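Local atomic coordinates of germination-specific N-acetylmuramoyl-L-alanine amidase, Autolysin (Clostridioides difficile, PDB entry 7RAG), a protein that probably hydrolyses the amide bond between N-acetylmuramic acid and L-alanine in peptidoglycan, using a bound zinc ion, and pairs with the lipoprotein GerS. Residues C138-L143 with R153-R158. Sequence-based numbering, arbitrary orientation.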
loop_
_atom_site.group_PDB
_atom_site.type_symbol
_atom_site.label_atom_id
_atom_site.label_comp_id
_atom_site.label_asym_id
_atom_site.label_seq_id
_atom_site.Cartn_x
_atom_site.Cartn_y
_atom_site.Cartn_z
ATOM N N CYS B 138 1.109 20.931 7.613
ATOM C CA CYS B 138 0.472 19.874 6.820
ATOM C C CYS B 138 -0.364 20.463 5.686
ATOM O O CYS B 138 -0.275 20.031 4.524
ATOM C CB CYS B 138 -0.403 18.989 7.708
ATOM S SG CYS B 138 0.512 17.932 8.844
ATOM N N ILE B 139 -1.167 21.474 6.005
ATOM C CA ILE B 139 -2.026 22.061 4.987
ATOM C C ILE B 139 -1.198 22.798 3.938
ATOM O O ILE B 139 -1.490 22.718 2.744
ATOM C CB ILE B 139 -3.076 22.961 5.647
ATOM C CG1 ILE B 139 -4.045 22.085 6.421
ATOM C CG2 ILE B 139 -3.756 23.803 4.610
ATOM C CD1 ILE B 139 -4.843 22.831 7.430
ATOM N N GLN B 140 -0.152 23.513 4.355
ATOM C CA GLN B 140 0.672 24.235 3.387
ATOM C C GLN B 140 1.387 23.278 2.445
ATOM O O GLN B 140 1.468 23.533 1.235
ATOM C CB GLN B 140 1.681 25.130 4.103
ATOM C CG GLN B 140 2.371 26.118 3.185
ATOM C CD GLN B 140 1.421 27.123 2.576
ATOM O OE1 GLN B 140 0.607 27.721 3.276
ATOM N NE2 GLN B 140 1.517 27.315 1.266
ATOM N N GLU B 141 1.901 22.165 2.972
ATOM C CA GLU B 141 2.500 21.139 2.120
ATOM C C GLU B 141 1.497 20.602 1.098
ATOM O O GLU B 141 1.833 20.434 -0.082
ATOM C CB GLU B 141 3.043 19.995 2.976
ATOM C CG GLU B 141 4.514 20.085 3.309
ATOM C CD GLU B 141 4.813 19.518 4.688
ATOM O OE1 GLU B 141 3.933 18.784 5.216
ATOM O OE2 GLU B 141 5.905 19.824 5.247
ATOM N N GLU B 142 0.256 20.322 1.527
ATOM C CA GLU B 142 -0.733 19.847 0.557
ATOM C C GLU B 142 -1.137 20.936 -0.434
ATOM O O GLU B 142 -1.392 20.643 -1.604
ATOM C CB GLU B 142 -1.964 19.298 1.257
ATOM C CG GLU B 142 -1.663 18.112 2.107
ATOM C CD GLU B 142 -0.833 17.090 1.384
ATOM O OE1 GLU B 142 -1.293 16.590 0.340
ATOM O OE2 GLU B 142 0.293 16.796 1.856
ATOM N N LEU B 143 -1.220 22.189 0.007
ATOM C CA LEU B 143 -1.549 23.258 -0.927
ATOM C C LEU B 143 -0.487 23.353 -2.008
ATOM O O LEU B 143 -0.807 23.479 -3.198
ATOM C CB LEU B 143 -1.700 24.588 -0.190
ATOM C CG LEU B 143 -2.905 24.770 0.738
ATOM C CD1 LEU B 143 -2.796 26.069 1.531
ATOM C CD2 LEU B 143 -4.195 24.764 -0.039
ATOM N N ARG B 153 5.823 29.264 -0.414
ATOM C CA ARG B 153 5.502 29.969 0.817
ATOM C C ARG B 153 5.614 29.036 2.020
ATOM O O ARG B 153 5.319 27.840 1.942
ATOM C CB ARG B 153 4.095 30.550 0.743
ATOM C CG ARG B 153 3.932 31.689 -0.233
ATOM C CD ARG B 153 2.462 32.067 -0.324
ATOM N NE ARG B 153 2.225 33.236 -1.160
ATOM C CZ ARG B 153 2.406 34.483 -0.752
ATOM N NH1 ARG B 153 2.837 34.721 0.474
ATOM N NH2 ARG B 153 2.169 35.489 -1.575
ATOM N N GLU B 154 6.056 29.598 3.140
ATOM C CA GLU B 154 6.133 28.890 4.408
ATOM C C GLU B 154 5.030 29.393 5.330
ATOM O O GLU B 154 4.547 30.523 5.177
ATOM C CB GLU B 154 7.503 29.085 5.062
ATOM C CG GLU B 154 8.651 28.385 4.335
ATOM C CD GLU B 154 8.693 26.882 4.611
ATOM O OE1 GLU B 154 7.817 26.396 5.361
ATOM O OE2 GLU B 154 9.595 26.184 4.085
ATOM N N VAL B 155 4.604 28.533 6.266
ATOM C CA VAL B 155 3.596 28.949 7.236
ATOM C C VAL B 155 4.161 30.100 8.058
ATOM O O VAL B 155 5.362 30.156 8.347
ATOM C CB VAL B 155 3.161 27.777 8.133
ATOM C CG1 VAL B 155 2.698 26.608 7.293
ATOM C CG2 VAL B 155 4.288 27.353 9.040
ATOM N N LYS B 156 3.300 31.063 8.381
ATOM C CA LYS B 156 3.717 32.237 9.123
ATOM C C LYS B 156 2.889 32.352 10.392
ATOM O O LYS B 156 1.688 32.052 10.370
ATOM C CB LYS B 156 3.542 33.519 8.292
ATOM C CG LYS B 156 4.343 33.576 7.001
ATOM C CD LYS B 156 5.831 33.575 7.275
ATOM C CE LYS B 156 6.627 33.443 5.976
ATOM N NZ LYS B 156 7.905 32.670 6.147
ATOM N N PRO B 157 3.497 32.747 11.509
ATOM C CA PRO B 157 2.713 33.032 12.715
ATOM C C PRO B 157 1.981 34.361 12.613
ATOM O O PRO B 157 2.402 35.282 11.909
ATOM C CB PRO B 157 3.776 33.078 13.816
ATOM C CG PRO B 157 4.971 33.542 13.106
ATOM C CD PRO B 157 4.939 32.866 11.772
ATOM N N ARG B 158 0.871 34.454 13.340
ATOM C CA ARG B 158 0.126 35.696 13.491
ATOM C C ARG B 158 -0.226 35.849 14.957
ATOM O O ARG B 158 -0.308 34.871 15.699
ATOM C CB ARG B 158 -1.150 35.717 12.635
ATOM C CG ARG B 158 -0.910 35.584 11.129
ATOM C CD ARG B 158 -0.251 36.835 10.546
ATOM N NE ARG B 158 -1.134 38.002 10.568
ATOM C CZ ARG B 158 -2.097 38.215 9.674
ATOM N NH1 ARG B 158 -2.295 37.336 8.700
ATOM N NH2 ARG B 158 -2.866 39.300 9.759
#
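Q140 on helix 130-147 reaches V155 and R153 with one side chain, and following it outward accounts for every close approach between C138-L143 and R153-R158, a small interface of 143 Å² summed over both sides. Its CB lies 3.7 Å from CG1 of V155; the two side chains run past each other in opposite directions. V155 presents this methyl because CG1 lies beside its own backbone N, and the valine also packs on S136 and K137 of the same helix. Next comes CG of Q140, 3.6 Å from O of R153 and 4.2 Å from CG1 of V155, with the carbonyl on one flank and, more loosely, the methyl on another. CG stands anti to the backbone N (chi1 -168°), and the bend at chi2 (64°) brings NE2 round beside R153. CD is 4.0 Å from O of R153, and NE2 at 3.9 Å makes no hydrogen bond with that oxygen; CB of R153 is 4.2 Å from NE2. Helix 130-147 is the connection of a beta-alpha-beta unit whose parallel strands, 122-126 and 156-158, are neighbours at one edge of the mixed sheet. The buried amide satisfies both its polar atoms on the first of these strands and just before it: OE1 bonds to OG1 of T123, NE2 to O of A121. The R153 chain extends away from Q140, its guanidinium tilted 56° from the amide plane, with NH2 bonding to O of Y119 and NH1 to OE1 of Q122. A backbone hydrogen bond between K156 and T123 joins strand 156-158 to strand 122-126.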